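Local coordinates for 3-keto-5-aminohexanoate cleavage protein (Burkholderia xenovorans LB400, PDB 3E02) that probably cleaves beta-keto acids such as 3-keto-5-aminohexanoate, using a zinc ion bound in a TIM barrel, at residues Y26-P31 / T271-Q276; G59-D64 / F133-P138. All coordinates share one frame; numbering follows the deposited sequence.

Interaction 1 (Y26-P31 / T271-Q276); sequences YLPITP and TSNAEQ. With EDO (1,2-ethanediol), chain L.
Y26 lays one face of its ring over the backbone of T271, and this is the close-packed part of the contact even though both residues are exposed. T271 CA makes a CH-pi contact there, displaced toward the rim of the ring and coming to 3.6 Å from Y26 CG. T271 CG2 follows the ring outward, 3.9 Å from Y26 CZ; the methyl is turned there because it stands anti to its own carbonyl carbon, with OG1 at chi1 62°. The solvent side of the pair is marked by a water that links the two backbones, donating to Y26 O at 2.6 Å and, at a longer 3.2 Å, to T271 O.

The second contact is slighter but buried. P28 CG rests 3.9 Å from N273 ND2, the proline ring crossing the amide at a slant. The amide is held at each end: OD1 takes the backbone N-H of L258, next in sequence to the zinc ligand E259, and ND2 gives a hydrogen bond to V14 O. Those two bonds fix the rotation of the carboxamide, so P28 packs on a group with little freedom to flip. The N273 side chain is about 6 Å from that of E259 and about 11 Å from the zinc ion.

Behind T271, its N-H reaches E275 OE1 at 2.8 Å from above the carboxylate plane, while S272 OG, as N-cap, accepts from A274 N. The loop between strand 10-13 and helix 31-44 thus packs on the start of helix 273-286, and E37 of helix 31-44 adds to the join by binding both S272 OG and N273 N and touching P28.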
ATOM      1  N   TYR A  26     -31.269  14.103  20.072  1.00 34.28           N
ATOM      2  CA  TYR A  26     -30.194  15.072  20.265  1.00 34.93           C
ATOM      3  C   TYR A  26     -29.683  15.690  18.950  1.00 35.11           C
ATOM      4  O   TYR A  26     -28.709  16.452  18.970  1.00 34.51           O
ATOM      5  CB  TYR A  26     -29.044  14.404  21.017  1.00 36.08           C
ATOM      6  CG  TYR A  26     -29.498  13.647  22.253  1.00 33.55           C
ATOM      7  CD1 TYR A  26     -30.027  14.332  23.358  1.00 40.88           C
ATOM      8  CD2 TYR A  26     -29.392  12.257  22.328  1.00 36.70           C
ATOM      9  CE1 TYR A  26     -30.453  13.642  24.514  1.00 39.54           C
ATOM     10  CE2 TYR A  26     -29.811  11.555  23.475  1.00 35.60           C
ATOM     11  CZ  TYR A  26     -30.342  12.254  24.561  1.00 40.64           C
ATOM     12  OH  TYR A  26     -30.751  11.570  25.686  1.00 43.41           O
ATOM     13  N   LEU A  27     -30.332  15.380  17.818  1.00 34.88           N
ATOM     14  CA  LEU A  27     -29.944  15.956  16.523  1.00 35.12           C
ATOM     15  C   LEU A  27     -30.281  17.454  16.573  1.00 34.71           C
ATOM     16  O   LEU A  27     -31.446  17.789  16.794  1.00 36.13           O
ATOM     17  CB  LEU A  27     -30.714  15.295  15.372  1.00 35.93           C
ATOM     18  CG  LEU A  27     -30.369  15.745  13.946  1.00 34.69           C
ATOM     19  CD1 LEU A  27     -28.976  15.283  13.574  1.00 35.13           C
ATOM     20  CD2 LEU A  27     -31.400  15.229  12.952  1.00 35.90           C
ATOM     21  N   PRO A  28     -29.285  18.356  16.411  1.00 34.31           N
ATOM     22  CA  PRO A  28     -29.616  19.794  16.426  1.00 34.69           C
ATOM     23  C   PRO A  28     -30.466  20.197  15.217  1.00 34.29           C
ATOM     24  O   PRO A  28     -30.079  19.922  14.084  1.00 35.42           O
ATOM     25  CB  PRO A  28     -28.241  20.472  16.391  1.00 35.13           C
ATOM     26  CG  PRO A  28     -27.293  19.409  16.831  1.00 33.74           C
ATOM     27  CD  PRO A  28     -27.830  18.173  16.241  1.00 33.91           C
ATOM     28  N   ILE A  29     -31.601  20.851  15.468  1.00 33.49           N
ATOM     29  CA  ILE A  29     -32.554  21.207  14.409  1.00 33.24           C
ATOM     30  C   ILE A  29     -32.754  22.703  14.260  1.00 34.05           C
ATOM     31  O   ILE A  29     -32.542  23.256  13.171  1.00 34.74           O
ATOM     32  CB  ILE A  29     -33.911  20.487  14.653  1.00 33.80           C
ATOM     33  CG1 ILE A  29     -33.750  18.976  14.407  1.00 34.21           C
ATOM     34  CG2 ILE A  29     -35.018  21.024  13.732  1.00 32.18           C
ATOM     35  CD1 ILE A  29     -34.954  18.143  14.808  1.00 33.34           C
ATOM     36  N   THR A  30     -33.172  23.349  15.344  1.00 34.43           N
ATOM     37  CA  THR A  30     -33.490  24.778  15.291  1.00 35.75           C
ATOM     38  C   THR A  30     -32.219  25.623  15.253  1.00 35.78           C
ATOM     39  O   THR A  30     -31.147  25.151  15.666  1.00 35.27           O
ATOM     40  CB  THR A  30     -34.325  25.246  16.494  1.00 35.83           C
ATOM     41  OG1 THR A  30     -33.556  25.100  17.690  1.00 37.59           O
ATOM     42  CG2 THR A  30     -35.630  24.453  16.611  1.00 38.00           C
ATOM     43  N   PRO A  31     -32.317  26.864  14.726  1.00 35.44           N
ATOM     44  CA  PRO A  31     -31.153  27.754  14.789  1.00 35.51           C
ATOM     45  C   PRO A  31     -30.592  27.936  16.206  1.00 35.31           C
ATOM     46  O   PRO A  31     -29.382  27.954  16.367  1.00 35.35           O
ATOM     47  CB  PRO A  31     -31.689  29.063  14.219  1.00 35.92           C
ATOM     48  CG  PRO A  31     -32.733  28.620  13.278  1.00 36.81           C
ATOM     49  CD  PRO A  31     -33.423  27.497  13.990  1.00 35.28           C
ATOM     50  N   THR A 271     -25.283  12.943  23.432  1.00 36.20           N
ATOM     51  CA  THR A 271     -26.235  13.982  23.846  1.00 36.89           C
ATOM     52  C   THR A 271     -25.851  15.350  23.274  1.00 36.46           C
ATOM     53  O   THR A 271     -26.672  16.259  23.233  1.00 36.76           O
ATOM     54  CB  THR A 271     -26.347  14.085  25.384  1.00 38.50           C
ATOM     55  OG1 THR A 271     -25.080  14.460  25.940  1.00 41.64           O
ATOM     56  CG2 THR A 271     -26.795  12.740  25.985  1.00 39.67           C
ATOM     57  N   SER A 272     -24.597  15.495  22.849  1.00 35.94           N
ATOM     58  CA  SER A 272     -24.084  16.740  22.315  1.00 35.98           C
ATOM     59  C   SER A 272     -22.859  16.514  21.454  1.00 35.79           C
ATOM     60  O   SER A 272     -22.100  15.567  21.661  1.00 34.93           O
ATOM     61  CB  SER A 272     -23.668  17.665  23.481  1.00 37.41           C
ATOM     62  OG  SER A 272     -23.095  18.890  23.013  1.00 40.91           O
ATOM     63  N   ASN A 273     -22.676  17.427  20.500  1.00 36.08           N
ATOM     64  CA  ASN A 273     -21.461  17.510  19.699  1.00 35.00           C
ATOM     65  C   ASN A 273     -20.226  17.612  20.585  1.00 35.42           C
ATOM     66  O   ASN A 273     -19.190  17.016  20.270  1.00 35.24           O
ATOM     67  CB  ASN A 273     -21.519  18.720  18.756  1.00 34.44           C
ATOM     68  CG  ASN A 273     -22.273  18.420  17.483  1.00 35.07           C
ATOM     69  OD1 ASN A 273     -21.734  17.798  16.579  1.00 35.36           O
ATOM     70  ND2 ASN A 273     -23.505  18.885  17.393  1.00 32.08           N
ATOM     71  N   ALA A 274     -20.355  18.354  21.686  1.00 35.19           N
ATOM     72  CA  ALA A 274     -19.275  18.541  22.668  1.00 35.50           C
ATOM     73  C   ALA A 274     -18.709  17.229  23.198  1.00 35.11           C
ATOM     74  O   ALA A 274     -17.523  17.169  23.454  1.00 35.14           O
ATOM     75  CB  ALA A 274     -19.728  19.425  23.826  1.00 34.57           C
ATOM     76  N   GLU A 275     -19.536  16.190  23.355  1.00 34.67           N
ATOM     77  CA  GLU A 275     -19.031  14.882  23.798  1.00 36.15           C
ATOM     78  C   GLU A 275     -17.972  14.307  22.871  1.00 34.75           C
ATOM     79  O   GLU A 275     -16.943  13.809  23.334  1.00 32.19           O
ATOM     80  CB  GLU A 275     -20.144  13.856  23.959  1.00 36.07           C
ATOM     81  CG  GLU A 275     -21.048  14.137  25.104  1.00 39.52           C
ATOM     82  CD  GLU A 275     -22.041  13.002  25.337  1.00 41.14           C
ATOM     83  OE1 GLU A 275     -22.697  12.581  24.371  1.00 45.90           O
ATOM     84  OE2 GLU A 275     -22.149  12.534  26.488  1.00 56.71           O
ATOM     85  N   GLN A 276     -18.233  14.371  21.569  1.00 32.86           N
ATOM     86  CA  GLN A 276     -17.284  13.869  20.568  1.00 32.98           C
ATOM     87  C   GLN A 276     -16.025  14.726  20.492  1.00 33.20           C
ATOM     88  O   GLN A 276     -14.930  14.186  20.351  1.00 33.88           O
ATOM     89  CB  GLN A 276     -17.949  13.779  19.203  1.00 33.24           C
ATOM     90  CG  GLN A 276     -19.079  12.719  19.151  1.00 33.15           C
ATOM     91  CD  GLN A 276     -19.830  12.738  17.819  1.00 33.99           C
ATOM     92  OE1 GLN A 276     -19.589  13.603  16.997  1.00 36.00           O
ATOM     93  NE2 GLN A 276     -20.733  11.785  17.610  1.00 32.19           N
TER
HETATM   94  C1  EDO L 321     -17.886  12.907  28.120  1.00 53.54           C
HETATM   95  O1  EDO L 321     -19.095  13.548  28.562  1.00 57.44           O
HETATM   96  C2  EDO L 321     -17.254  13.721  26.991  1.00 50.36           C
HETATM   97  O2  EDO L 321     -16.775  12.968  25.868  1.00 39.71           O
HETATM   98  O   HOH W   1     -27.523  18.024  20.685  1.00 24.75           O

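Interaction 2 (G59-D64 / F133-P138); sequences GRPSQD and FDWERP. With EDO (1,2-ethanediol), chain E.
G59 meets the indole of W135 through its backbone, its C atom 3.5 Å from W135 CZ2; its positive phi of 73° suits a glycine, and its carbonyl O is hydrogen-bonded to R54. At R60 the chain crosses one face of the indole: R60 CA sits 3.8 Å from the centroid of the six-membered ring, a CH-pi contact 20° off the normal. CB continues over the fused bond, 3.9 Å from W135 CE2. In the conformer given, NH2 comes near W135 CB, but this end of the arginine is less certain. E136 CG covers the opposite face, so the ring, set just ahead of helix 136-142, is sandwiched, and NE1 is tied to N58 O. The fold is a TIM barrel of parallel strands, and P61 and S62 form a short, weakly bonded strand 61-62 added antiparallel to strand 48-54, which bears the zinc ligands H50 and H52. P61 lays CD 3.8 Å from W135 CZ3. Beyond it, S62 OG accepts from D64 N at 3.1 Å in an ST turn, and D64 OD1 caps D66 N at the start of helix 65-68.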
ATOM      1  N   GLY A  59     -37.099  19.524  10.964  1.00 33.55           N
ATOM      2  CA  GLY A  59     -35.736  19.098  10.694  1.00 34.32           C
ATOM      3  C   GLY A  59     -35.334  18.804   9.254  1.00 34.50           C
ATOM      4  O   GLY A  59     -34.198  18.370   9.034  1.00 34.28           O
ATOM      5  N   ARG A  60     -36.218  19.044   8.278  1.00 35.31           N
ATOM      6  CA  ARG A  60     -35.919  18.799   6.859  0.50 35.17           C
ATOM      7  C   ARG A  60     -34.733  19.681   6.438  1.00 35.13           C
ATOM      8  O   ARG A  60     -34.730  20.871   6.749  1.00 35.48           O
ATOM      9  CB  ARG A  60     -37.140  19.123   5.979  0.50 35.38           C
ATOM     10  CG  ARG A  60     -36.994  18.724   4.504  0.50 36.03           C
ATOM     11  CD  ARG A  60     -38.065  19.332   3.594  0.50 36.90           C
ATOM     12  NE  ARG A  60     -39.331  18.594   3.532  0.50 39.86           N
ATOM     13  CZ  ARG A  60     -40.496  18.912   4.118  0.50 42.23           C
ATOM     14  NH1 ARG A  60     -40.657  19.997   4.894  0.50 41.98           N
ATOM     15  NH2 ARG A  60     -41.546  18.110   3.914  0.50 41.19           N
ATOM     16  N   PRO A  61     -33.717  19.107   5.747  1.00 34.17           N
ATOM     17  CA  PRO A  61     -32.611  19.969   5.299  1.00 34.30           C
ATOM     18  C   PRO A  61     -33.062  21.189   4.498  1.00 35.20           C
ATOM     19  O   PRO A  61     -34.006  21.090   3.714  1.00 35.15           O
ATOM     20  CB  PRO A  61     -31.792  19.036   4.411  1.00 34.28           C
ATOM     21  CG  PRO A  61     -31.976  17.714   5.018  1.00 34.22           C
ATOM     22  CD  PRO A  61     -33.441  17.699   5.397  1.00 34.13           C
ATOM     23  N   SER A  62     -32.426  22.328   4.742  1.00 36.02           N
ATOM     24  CA  SER A  62     -32.735  23.568   4.036  1.00 36.58           C
ATOM     25  C   SER A  62     -31.471  24.378   3.786  1.00 38.50           C
ATOM     26  O   SER A  62     -30.649  24.512   4.693  1.00 39.65           O
ATOM     27  CB  SER A  62     -33.693  24.407   4.870  1.00 37.58           C
ATOM     28  OG  SER A  62     -33.836  25.708   4.337  1.00 37.98           O
ATOM     29  N   GLN A  63     -31.336  24.911   2.565  1.00 39.28           N
ATOM     30  CA  GLN A  63     -30.249  25.842   2.212  1.00 40.10           C
ATOM     31  C   GLN A  63     -30.784  27.278   2.091  1.00 40.01           C
ATOM     32  O   GLN A  63     -30.251  28.083   1.339  1.00 40.93           O
ATOM     33  CB  GLN A  63     -29.504  25.389   0.944  1.00 40.55           C
ATOM     34  CG  GLN A  63     -28.479  24.257   1.129  1.00 41.62           C
ATOM     35  CD  GLN A  63     -27.229  24.673   1.883  1.00 43.70           C
ATOM     36  OE1 GLN A  63     -27.244  24.787   3.112  1.00 42.38           O
ATOM     37  NE2 GLN A  63     -26.128  24.864   1.157  1.00 41.08           N
ATOM     38  N   ASP A  64     -31.804  27.606   2.887  1.00 39.43           N
ATOM     39  CA  ASP A  64     -32.374  28.933   2.923  1.00 39.23           C
ATOM     40  C   ASP A  64     -31.359  29.824   3.661  1.00 39.29           C
ATOM     41  O   ASP A  64     -31.102  29.581   4.843  1.00 39.13           O
ATOM     42  CB  ASP A  64     -33.717  28.908   3.676  1.00 39.35           C
ATOM     43  CG  ASP A  64     -34.426  30.247   3.695  1.00 41.01           C
ATOM     44  OD1 ASP A  64     -33.907  31.257   3.164  1.00 38.89           O
ATOM     45  OD2 ASP A  64     -35.540  30.285   4.254  1.00 45.79           O
ATOM     46  N   PHE A 133     -41.647  12.300  11.253  1.00 30.90           N
ATOM     47  CA  PHE A 133     -42.130  13.194  10.187  1.00 31.92           C
ATOM     48  C   PHE A 133     -42.236  12.465   8.847  1.00 32.31           C
ATOM     49  O   PHE A 133     -41.426  11.572   8.550  1.00 32.75           O
ATOM     50  CB  PHE A 133     -41.206  14.406  10.047  1.00 32.24           C
ATOM     51  CG  PHE A 133     -41.041  15.197  11.318  1.00 31.24           C
ATOM     52  CD1 PHE A 133     -42.075  16.012  11.782  1.00 33.42           C
ATOM     53  CD2 PHE A 133     -39.846  15.141  12.045  1.00 32.56           C
ATOM     54  CE1 PHE A 133     -41.930  16.754  12.958  1.00 33.71           C
ATOM     55  CE2 PHE A 133     -39.685  15.896  13.225  1.00 31.18           C
ATOM     56  CZ  PHE A 133     -40.730  16.691  13.683  1.00 34.46           C
ATOM     57  N   ASP A 134     -43.216  12.892   8.044  1.00 32.11           N
ATOM     58  CA  ASP A 134     -43.534  12.297   6.742  1.00 34.12           C
ATOM     59  C   ASP A 134     -42.408  12.333   5.736  1.00 33.01           C
ATOM     60  O   ASP A 134     -42.344  11.452   4.900  1.00 32.52           O
ATOM     61  CB  ASP A 134     -44.726  13.005   6.066  1.00 34.58           C
ATOM     62  CG  ASP A 134     -46.031  12.764   6.752  1.00 42.06           C
ATOM     63  OD1 ASP A 134     -46.115  11.877   7.638  1.00 44.38           O
ATOM     64  OD2 ASP A 134     -46.989  13.476   6.383  1.00 43.23           O
ATOM     65  N   TRP A 135     -41.573  13.366   5.791  1.00 32.55           N
ATOM     66  CA  TRP A 135     -40.456  13.517   4.838  1.00 32.60           C
ATOM     67  C   TRP A 135     -39.287  12.555   4.997  1.00 32.27           C
ATOM     68  O   TRP A 135     -38.545  12.340   4.034  1.00 32.76           O
ATOM     69  CB  TRP A 135     -39.893  14.955   4.872  1.00 32.56           C
ATOM     70  CG  TRP A 135     -39.151  15.306   6.121  1.00 30.41           C
ATOM     71  CD1 TRP A 135     -39.669  15.868   7.234  1.00 32.36           C
ATOM     72  CD2 TRP A 135     -37.755  15.113   6.378  1.00 29.29           C
ATOM     73  NE1 TRP A 135     -38.704  16.040   8.172  1.00 31.61           N
ATOM     74  CE2 TRP A 135     -37.509  15.589   7.680  1.00 31.29           C
ATOM     75  CE3 TRP A 135     -36.682  14.596   5.627  1.00 31.49           C
ATOM     76  CZ2 TRP A 135     -36.241  15.559   8.259  1.00 31.00           C
ATOM     77  CZ3 TRP A 135     -35.424  14.570   6.191  1.00 30.70           C
ATOM     78  CH2 TRP A 135     -35.208  15.052   7.498  1.00 31.99           C
ATOM     79  N   GLU A 136     -39.133  11.957   6.179  1.00 32.54           N
ATOM     80  CA  GLU A 136     -37.925  11.188   6.506  1.00 32.14           C
ATOM     81  C   GLU A 136     -37.754   9.900   5.730  1.00 33.62           C
ATOM     82  O   GLU A 136     -36.710   9.705   5.099  1.00 32.61           O
ATOM     83  CB  GLU A 136     -37.827  10.913   8.014  1.00 32.38           C
ATOM     84  CG  GLU A 136     -37.817  12.149   8.883  1.00 31.33           C
ATOM     85  CD  GLU A 136     -37.764  11.781  10.346  1.00 31.27           C
ATOM     86  OE1 GLU A 136     -36.690  11.403  10.822  1.00 31.62           O
ATOM     87  OE2 GLU A 136     -38.808  11.844  11.008  1.00 31.16           O
ATOM     88  N   ARG A 137     -38.766   9.033   5.730  1.00 34.15           N
ATOM     89  CA  ARG A 137     -38.632   7.764   5.002  1.00 36.27           C
ATOM     90  C   ARG A 137     -38.434   7.961   3.475  1.00 35.75           C
ATOM     91  O   ARG A 137     -37.529   7.340   2.916  1.00 36.22           O
ATOM     92  CB  ARG A 137     -39.757   6.777   5.311  1.00 36.01           C
ATOM     93  CG  ARG A 137     -39.392   5.350   4.922  1.00 40.53           C
ATOM     94  CD  ARG A 137     -40.560   4.364   4.993  1.00 41.81           C
ATOM     95  NE  ARG A 137     -40.943   3.927   6.339  1.00 49.49           N
ATOM     96  CZ  ARG A 137     -40.220   3.116   7.127  1.00 53.10           C
ATOM     97  NH1 ARG A 137     -39.029   2.641   6.752  1.00 54.29           N
ATOM     98  NH2 ARG A 137     -40.691   2.782   8.335  1.00 52.43           N
ATOM     99  N   PRO A 138     -39.257   8.800   2.812  1.00 35.35           N
ATOM    100  CA  PRO A 138     -39.057   9.065   1.373  1.00 35.86           C
ATOM    101  C   PRO A 138     -37.683   9.667   1.037  1.00 34.62           C
ATOM    102  O   PRO A 138     -37.106   9.315   0.014  1.00 34.45           O
ATOM    103  CB  PRO A 138     -40.186  10.040   1.030  1.00 36.21           C
ATOM    104  CG  PRO A 138     -41.184   9.855   2.067  1.00 37.57           C
ATOM    105  CD  PRO A 138     -40.467   9.493   3.304  1.00 36.91           C
TER
HETATM  106  C1  EDO E 314     -44.295   5.998   9.688  1.00 47.73           C
HETATM  107  O1  EDO E 314     -44.159   6.050  11.098  1.00 44.53           O
HETATM  108  C2  EDO E 314     -43.240   5.059   9.132  1.00 48.80           C
HETATM  109  O2  EDO E 314     -42.978   5.422   7.776  1.00 51.95           O

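How the interactions relate
Both contacts belong to the one barrel domain, and the chain between the two segments of interaction 1 includes all of interaction 2. Their centres are about 17 Å apart, but they touch where I29 CG2 packs on G59 CA at 3.7 Å. Interaction 1 is half exposed and joins a loop to the start of helix 273-286 through a tyrosine face and a water. Interaction 2 is mostly buried, built from CH-pi and apolar contacts on a tryptophan that provides nearly half the shared surface; it joins the turn leading into strand 61-62 to the residues before helix 136-142. Both come close to zinc ligands, interaction 1 on the E259 side and interaction 2 near H52.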